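Local coordinates for protein nicotinate-nucleotide pyrophosphorylase (Ehrlichia chaffeensis, PDB 3L0G) that probably catalyses the conversion of quinolinate and phosphoribosyl pyrophosphate into nicotinate mononucleotide, carbon dioxide and pyrophosphate during NAD biosynthesis, at residues I44-I49 with L112-R117; I147-K152 with L160-V165; S193-I198 with V220-S225. All coordinates share one frame; numbering follows the deposited sequence.

Contact 1: I44-I49 with L112-R117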
# COMPACT_ATOMS: atom_id res chain seq x y z
N ILE C 44 -11.65 -15.24 15.00
CA ILE C 44 -11.67 -16.20 16.12
C ILE C 44 -12.95 -17.03 16.16
O ILE C 44 -12.91 -18.22 16.51
CB ILE C 44 -11.39 -15.54 17.50
CG1 ILE C 44 -12.54 -14.65 18.01
CG2 ILE C 44 -10.08 -14.69 17.45
CD1 ILE C 44 -12.24 -13.95 19.36
N THR C 45 -14.08 -16.43 15.74
CA THR C 45 -15.35 -17.15 15.69
C THR C 45 -15.34 -18.27 14.65
O THR C 45 -15.61 -19.42 14.97
CB THR C 45 -16.52 -16.21 15.39
OG1 THR C 45 -16.48 -15.11 16.30
CG2 THR C 45 -17.88 -16.96 15.48
N THR C 46 -15.01 -17.92 13.42
CA THR C 46 -15.00 -18.89 12.34
C THR C 46 -13.98 -19.98 12.59
O THR C 46 -14.27 -21.16 12.39
CB THR C 46 -14.63 -18.24 11.00
OG1 THR C 46 -15.68 -17.35 10.57
CG2 THR C 46 -14.44 -19.35 9.96
N ASN C 47 -12.78 -19.58 13.01
CA ASN C 47 -11.67 -20.52 13.18
C ASN C 47 -11.87 -21.47 14.34
O ASN C 47 -11.23 -22.52 14.41
CB ASN C 47 -10.31 -19.77 13.31
CG ASN C 47 -9.90 -19.06 12.01
OD1 ASN C 47 -9.18 -18.06 12.03
ND2 ASN C 47 -10.40 -19.55 10.90
N SER C 48 -12.77 -21.11 15.25
CA SER C 48 -13.05 -21.93 16.43
C SER C 48 -14.22 -22.89 16.21
O SER C 48 -14.40 -23.80 17.01
CB SER C 48 -13.33 -21.05 17.65
OG SER C 48 -12.20 -20.22 17.97
N ILE C 49 -15.01 -22.68 15.16
CA ILE C 49 -16.17 -23.50 14.91
C ILE C 49 -15.99 -24.42 13.73
O ILE C 49 -16.46 -25.55 13.76
CB ILE C 49 -17.42 -22.64 14.63
CG1 ILE C 49 -17.80 -21.82 15.87
CG2 ILE C 49 -18.58 -23.53 14.17
CD1 ILE C 49 -18.89 -20.75 15.59
N LEU C 112 -14.22 -18.76 3.41
CA LEU C 112 -15.22 -17.79 2.94
C LEU C 112 -15.75 -16.83 4.01
O LEU C 112 -15.89 -15.64 3.75
CB LEU C 112 -16.40 -18.54 2.31
CG LEU C 112 -17.55 -17.77 1.68
CD1 LEU C 112 -17.06 -16.94 0.51
CD2 LEU C 112 -18.66 -18.78 1.25
N LEU C 113 -16.09 -17.33 5.19
CA LEU C 113 -16.75 -16.49 6.19
C LEU C 113 -15.91 -15.32 6.72
O LEU C 113 -16.43 -14.26 6.99
CB LEU C 113 -17.32 -17.34 7.35
CG LEU C 113 -18.40 -18.40 6.97
CD1 LEU C 113 -19.16 -18.85 8.19
CD2 LEU C 113 -19.37 -17.88 5.94
N PRO C 114 -14.60 -15.50 6.86
CA PRO C 114 -13.76 -14.37 7.31
C PRO C 114 -13.59 -13.21 6.34
O PRO C 114 -13.15 -12.12 6.75
CB PRO C 114 -12.40 -15.03 7.57
CG PRO C 114 -12.72 -16.44 7.84
CD PRO C 114 -13.85 -16.77 6.88
N ILE C 115 -13.95 -13.41 5.08
CA ILE C 115 -13.85 -12.34 4.07
C ILE C 115 -15.21 -11.82 3.64
O ILE C 115 -15.29 -10.86 2.87
CB ILE C 115 -13.01 -12.81 2.82
CG1 ILE C 115 -13.65 -14.03 2.15
CG2 ILE C 115 -11.51 -13.08 3.20
CD1 ILE C 115 -12.99 -14.49 0.88
N GLU C 116 -16.28 -12.44 4.14
CA GLU C 116 -17.64 -12.02 3.80
C GLU C 116 -17.88 -10.52 3.93
O GLU C 116 -18.34 -9.87 2.98
CB GLU C 116 -18.66 -12.72 4.69
CG GLU C 116 -20.07 -12.34 4.41
CD GLU C 116 -21.07 -13.09 5.29
OE1 GLU C 116 -20.85 -14.29 5.56
OE2 GLU C 116 -22.05 -12.45 5.70
N ARG C 117 -17.62 -9.98 5.11
CA ARG C 117 -18.01 -8.62 5.37
C ARG C 117 -17.15 -7.65 4.53
O ARG C 117 -17.66 -6.68 3.96
CB ARG C 117 -17.96 -8.34 6.87
CG ARG C 117 -18.30 -6.95 7.33
CD ARG C 117 -19.47 -6.30 6.59
NE ARG C 117 -20.63 -7.12 6.59
CZ ARG C 117 -21.66 -6.96 5.77
NH1 ARG C 117 -21.72 -5.98 4.89
NH2 ARG C 117 -22.65 -7.80 5.85

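Contact 2: I147-K152 with L160-V165. With FMT (formic acid), chain J.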
# COMPACT_ATOMS: atom_id res chain seq x y z
N ILE C 147 -22.29 13.82 -16.37
CA ILE C 147 -22.20 13.89 -14.91
C ILE C 147 -20.73 13.64 -14.49
O ILE C 147 -20.13 12.66 -14.96
CB ILE C 147 -23.13 12.84 -14.24
CG1 ILE C 147 -24.62 13.10 -14.63
CG2 ILE C 147 -22.93 12.83 -12.74
CD1 ILE C 147 -25.14 14.58 -14.39
N ARG C 148 -20.17 14.53 -13.66
CA ARG C 148 -18.80 14.37 -13.17
C ARG C 148 -18.69 14.16 -11.68
O ARG C 148 -19.54 14.64 -10.90
CB ARG C 148 -17.89 15.53 -13.55
CG ARG C 148 -17.71 15.56 -15.07
CD ARG C 148 -16.33 15.80 -15.59
NE ARG C 148 -15.99 17.19 -15.57
CZ ARG C 148 -15.25 17.83 -16.47
NH1 ARG C 148 -14.76 17.23 -17.55
NH2 ARG C 148 -15.00 19.12 -16.29
N SER C 149 -17.67 13.40 -11.29
CA SER C 149 -17.33 13.24 -9.90
C SER C 149 -16.55 14.48 -9.48
O SER C 149 -16.20 15.32 -10.33
CB SER C 149 -16.51 11.98 -9.66
OG SER C 149 -15.31 11.98 -10.44
N THR C 150 -16.34 14.58 -8.18
CA THR C 150 -15.53 15.59 -7.52
C THR C 150 -14.43 14.91 -6.69
O THR C 150 -14.23 13.72 -6.81
CB THR C 150 -16.39 16.40 -6.56
OG1 THR C 150 -16.86 15.53 -5.52
CG2 THR C 150 -17.62 17.04 -7.28
N ARG C 151 -13.74 15.70 -5.84
CA ARG C 151 -12.80 15.21 -4.88
C ARG C 151 -13.40 15.03 -3.47
O ARG C 151 -12.68 14.69 -2.52
CB ARG C 151 -11.53 16.10 -4.86
CG ARG C 151 -10.61 15.83 -6.11
CD ARG C 151 -9.52 16.86 -6.32
NE ARG C 151 -8.76 17.11 -5.11
CZ ARG C 151 -8.87 18.19 -4.32
NH1 ARG C 151 -8.17 18.26 -3.20
NH2 ARG C 151 -9.65 19.21 -4.64
N LYS C 152 -14.72 15.19 -3.36
CA LYS C 152 -15.42 14.94 -2.12
C LYS C 152 -15.78 13.47 -2.10
O LYS C 152 -16.96 13.07 -2.11
CB LYS C 152 -16.65 15.81 -2.01
CG LYS C 152 -16.35 17.29 -1.96
CD LYS C 152 -17.61 18.10 -2.16
CE LYS C 152 -17.43 19.52 -1.68
NZ LYS C 152 -18.20 20.46 -2.51
N LEU C 160 -11.42 4.22 -6.05
CA LEU C 160 -12.63 3.36 -6.15
C LEU C 160 -13.91 4.20 -6.41
O LEU C 160 -14.79 3.79 -7.16
CB LEU C 160 -12.84 2.53 -4.90
CG LEU C 160 -14.11 1.68 -4.87
CD1 LEU C 160 -14.18 0.75 -6.10
CD2 LEU C 160 -14.19 0.93 -3.58
N ASP C 161 -14.00 5.36 -5.78
CA ASP C 161 -15.22 6.20 -5.88
C ASP C 161 -15.33 6.78 -7.28
O ASP C 161 -16.39 6.68 -7.94
CB ASP C 161 -15.26 7.28 -4.79
CG ASP C 161 -15.60 6.71 -3.39
OD1 ASP C 161 -15.67 5.46 -3.21
OD2 ASP C 161 -15.77 7.52 -2.45
N LYS C 162 -14.22 7.31 -7.79
CA LYS C 162 -14.22 7.85 -9.14
C LYS C 162 -14.44 6.74 -10.18
O LYS C 162 -15.14 6.96 -11.13
CB LYS C 162 -12.97 8.67 -9.45
CG LYS C 162 -13.02 10.08 -8.84
CD LYS C 162 -11.74 10.81 -9.04
CE LYS C 162 -11.87 12.28 -8.66
NZ LYS C 162 -12.70 12.98 -9.65
N TYR C 163 -13.86 5.56 -9.97
CA TYR C 163 -14.12 4.41 -10.83
C TYR C 163 -15.63 4.04 -10.88
O TYR C 163 -16.17 3.68 -11.93
CB TYR C 163 -13.32 3.20 -10.31
CG TYR C 163 -13.73 1.86 -10.90
CD1 TYR C 163 -13.30 1.45 -12.17
CD2 TYR C 163 -14.53 0.98 -10.19
CE1 TYR C 163 -13.69 0.21 -12.71
CE2 TYR C 163 -14.92 -0.27 -10.74
CZ TYR C 163 -14.50 -0.64 -11.98
OH TYR C 163 -14.91 -1.87 -12.48
N SER C 164 -16.28 4.11 -9.73
CA SER C 164 -17.67 3.67 -9.62
C SER C 164 -18.61 4.69 -10.29
O SER C 164 -19.64 4.31 -10.89
CB SER C 164 -18.04 3.44 -8.15
OG SER C 164 -17.20 2.48 -7.50
N VAL C 165 -18.25 5.98 -10.21
CA VAL C 165 -18.95 7.02 -10.98
C VAL C 165 -18.85 6.77 -12.50
O VAL C 165 -19.84 6.85 -13.20
CB VAL C 165 -18.44 8.44 -10.63
CG1 VAL C 165 -18.95 9.48 -11.66
CG2 VAL C 165 -18.88 8.81 -9.19
C FMT J . -11.93 18.69 -7.94
O1 FMT J . -11.33 18.16 -8.89
O2 FMT J . -11.37 19.43 -7.12
O HOH W 1 -15.41 9.75 -11.80

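Contact 3: S193-I198 with V220-S225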
# COMPACT_ATOMS: atom_id res chain seq x y z
N SER C 193 -6.75 38.07 -6.62
CA SER C 193 -7.54 38.27 -7.85
C SER C 193 -7.47 37.11 -8.83
O SER C 193 -6.48 36.36 -8.87
CB SER C 193 -7.11 39.58 -8.54
OG SER C 193 -6.07 39.40 -9.48
N ILE C 194 -8.54 36.96 -9.61
CA ILE C 194 -8.60 35.94 -10.65
C ILE C 194 -7.52 36.20 -11.74
O ILE C 194 -6.80 35.29 -12.16
CB ILE C 194 -10.01 35.93 -11.30
CG1 ILE C 194 -11.04 35.30 -10.33
CG2 ILE C 194 -9.97 35.19 -12.64
CD1 ILE C 194 -12.49 35.34 -10.86
N THR C 195 -7.40 37.44 -12.18
CA THR C 195 -6.41 37.79 -13.22
C THR C 195 -5.00 37.45 -12.76
O THR C 195 -4.25 36.85 -13.51
CB THR C 195 -6.52 39.26 -13.66
OG1 THR C 195 -7.79 39.46 -14.28
CG2 THR C 195 -5.35 39.65 -14.69
N LEU C 196 -4.66 37.78 -11.52
CA LEU C 196 -3.28 37.49 -11.04
C LEU C 196 -3.03 35.99 -10.88
O LEU C 196 -1.96 35.49 -11.22
CB LEU C 196 -2.97 38.23 -9.74
CG LEU C 196 -1.56 38.05 -9.19
CD1 LEU C 196 -0.51 38.80 -10.04
CD2 LEU C 196 -1.54 38.54 -7.75
N ALA C 197 -4.03 35.25 -10.39
CA ALA C 197 -3.91 33.78 -10.29
C ALA C 197 -3.62 33.14 -11.66
O ALA C 197 -2.68 32.33 -11.81
CB ALA C 197 -5.19 33.15 -9.65
N ILE C 198 -4.41 33.50 -12.68
CA ILE C 198 -4.26 32.90 -14.00
C ILE C 198 -2.90 33.30 -14.58
O ILE C 198 -2.18 32.46 -15.15
CB ILE C 198 -5.39 33.32 -14.98
CG1 ILE C 198 -6.75 32.75 -14.52
CG2 ILE C 198 -5.07 32.81 -16.40
CD1 ILE C 198 -7.97 33.47 -15.11
N VAL C 220 -17.18 35.09 -13.46
CA VAL C 220 -17.29 34.49 -14.78
C VAL C 220 -16.78 35.45 -15.88
O VAL C 220 -15.98 35.07 -16.73
CB VAL C 220 -18.73 34.09 -15.10
CG1 VAL C 220 -18.82 33.66 -16.53
CG2 VAL C 220 -19.22 32.96 -14.14
N GLU C 221 -17.22 36.71 -15.83
CA GLU C 221 -16.78 37.71 -16.81
C GLU C 221 -15.25 37.88 -16.84
O GLU C 221 -14.65 37.97 -17.93
CB GLU C 221 -17.45 39.07 -16.55
CG GLU C 221 -18.90 39.09 -17.03
CD GLU C 221 -19.71 40.28 -16.52
OE1 GLU C 221 -19.44 40.76 -15.42
OE2 GLU C 221 -20.65 40.71 -17.23
N GLU C 222 -14.63 37.92 -15.65
CA GLU C 222 -13.19 38.13 -15.54
C GLU C 222 -12.42 36.88 -16.00
O GLU C 222 -11.37 37.00 -16.60
CB GLU C 222 -12.77 38.56 -14.13
CG GLU C 222 -11.27 38.83 -13.99
CD GLU C 222 -10.84 39.28 -12.60
OE1 GLU C 222 -11.66 39.32 -11.65
OE2 GLU C 222 -9.65 39.63 -12.47
N SER C 223 -12.95 35.69 -15.72
CA SER C 223 -12.33 34.45 -16.18
C SER C 223 -12.37 34.34 -17.71
O SER C 223 -11.40 33.93 -18.35
CB SER C 223 -13.05 33.27 -15.52
OG SER C 223 -12.88 33.30 -14.11
N LEU C 224 -13.50 34.73 -18.29
CA LEU C 224 -13.66 34.76 -19.74
C LEU C 224 -12.67 35.72 -20.39
O LEU C 224 -12.11 35.42 -21.43
CB LEU C 224 -15.08 35.21 -20.12
CG LEU C 224 -16.19 34.19 -20.36
CD1 LEU C 224 -17.44 34.99 -20.79
CD2 LEU C 224 -15.84 33.11 -21.41
N SER C 225 -12.48 36.88 -19.77
CA SER C 225 -11.54 37.89 -20.29
C SER C 225 -10.14 37.35 -20.35
O SER C 225 -9.36 37.73 -21.24
CB SER C 225 -11.56 39.14 -19.40
OG SER C 225 -12.82 39.79 -19.54
O HOH W 2 -10.76 38.59 -9.14

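Contact 1: I44-I49 with L112-R117
The van der Waals contact rests on T46, whose side chain faces the L113-P114 corner and meets both residues. Its methyl CG2 makes the apolar touch, 4.0 Å from CG of P114, the two side chains crossing at about a right angle. On the other branch, the hydroxyl oxygen T46 OG1 comes 3.6 Å from CB of L113. A small branched residue suits this place, since it offers a methyl to the proline ring and a hydroxyl to polar neighbours. Proline suits the turn between helix 109-112 and helix 116-139, where its lack of an N-H costs little and its ring gives a rigid apolar surface.

The polar atoms of the two segments find their partners outside the contact. T46 has its OG1 beside the backbone N (chi1 -69°), and there it is bonded to D43 OD2 and to H187 NE2 of the second subunit. The short helix 44-49 has several weak backbone bonds, and S48 OG adds a 2.6 Å bond to I44 O one turn back. S48 O and I49 O take bonds from N204 ND2 and R200 NH2 of the second subunit.

With only 120 Å² buried between the segments, the direct contact is modest van der Waals packing. The buried threonine hydroxyl is satisfied from outside, and H187 of the second subunit, which also packs on L113, ties this corner to the interface with that subunit.

Contact 2: I147-K152 with L160-V165
K162 reaches across from helix 158-167 and lays its side chain alongside S149, bringing CG to within 3.4 Å of the serine OG. Its chain runs extended as far as CE and then bends (chi4 -71°), which turns the ammonium back so that NZ donates to S149 OG at 2.9 Å and, weakly, to T150 O. S172 OG and R174 O also bond this nitrogen, so oxygens gather round a buried positive charge; lysine has both the length and the donors for this.

S149 points at the helix, and its small size lets the chain after strand 146-148 come close. A chi1 of 58° tucks OG in over its own backbone, facing K162 and a water. That water, 2.6 Å from S149 OG, donates to K162 O at 2.9 Å. One turn further on, V165 straddles the serine carbon: both CG1 and CG2 approach S149 CB at 4.0 Å.

Beyond the strand, T150 OG1 accepts from K152 N at 3.1 Å, an ST turn that curls the chain around R151. A formate, probably from the crystallisation liquor, rests along R151 CG and CD; its O2 meets the guanidinium edge in plane, taking a nearly straight bond (171°) from NH2. R174 and K184 also bind it. From the second subunit, D37 pairs with R151 NH1 and R117 packs on R151.

The formate marks an anion-binding spot, not the substrate itself, but a basic pocket beyond a parallel strand, bordered by R117 of the neighbouring subunit, is consistent with the active site of quinolinate phosphoribosyltransferases.

Contact 3: S193-I198 with V220-S225
E222 loses more surface to the contact than any other residue here, because its side chain stretches from helix 217-225 to the start of helix 194-204. With CG anti to the backbone N (chi1 -178°) and the chain extended beyond it, the carboxylate arrives at the first helical turn. There OE2 accepts twice from T195: the hydroxyl OG1, also hydrogen-bonded to N226 OD1, comes at 2.6 Å to the anti lone pair, and the backbone N at 3.2 Å approaches from above the carboxylate plane. The other oxygen, OE1, is linked through a water to I194 N, with 2.8 Å on each side of the water. Glutamate suits this place, being long enough to span the gap and negatively charged opposite N-H groups at a helix start. S193, the N-cap, serves another of them, as its OG accepts from L196 N at 3.0 Å.

I194 supplies the hydrocarbon surface. Its CB backs against E222 CD at 3.7 Å, and its CG2 touches S223 OG at 3.8 Å, while the side chain is buried on I212 of strand 210-214.

S223 is small enough to let the isoleucine in, and its hydroxyl turns back along its own helix to bond Q219 O. The axes of segments 194-198 and 220-225 run 35° apart and approach to 9.8 Å.

Buried packing of I194 on S223, bordered by the partly exposed T195-E222 bonds, thus joins successive helices, and the carboxylate, bonded at the positive end of a helix dipole, would probably be stabilised in its ionised form.

How the contacts relate
Contacts 1, 2 and 3 follow one another along the chain, each closing before the next opens. Contact 1 belongs to the N-terminal domain of the family, and contacts 2 and 3 to the C-terminal domain. Helix 116-139, which begins in contact 1, leads to strand 146-148 of contact 2, although the two centres lie about 33 Å apart. Contact 2 is near the middle of the chain, at one edge of the parallel sheet. Contact 3, about 27 Å from it between centres, joins helices flanking strand 210-214 near the other edge, and about 58 Å from the centre of contact 1. All three reach the second subunit, whose own I49 and R117 pack against A197 and R151 in this chain's C-terminal domain.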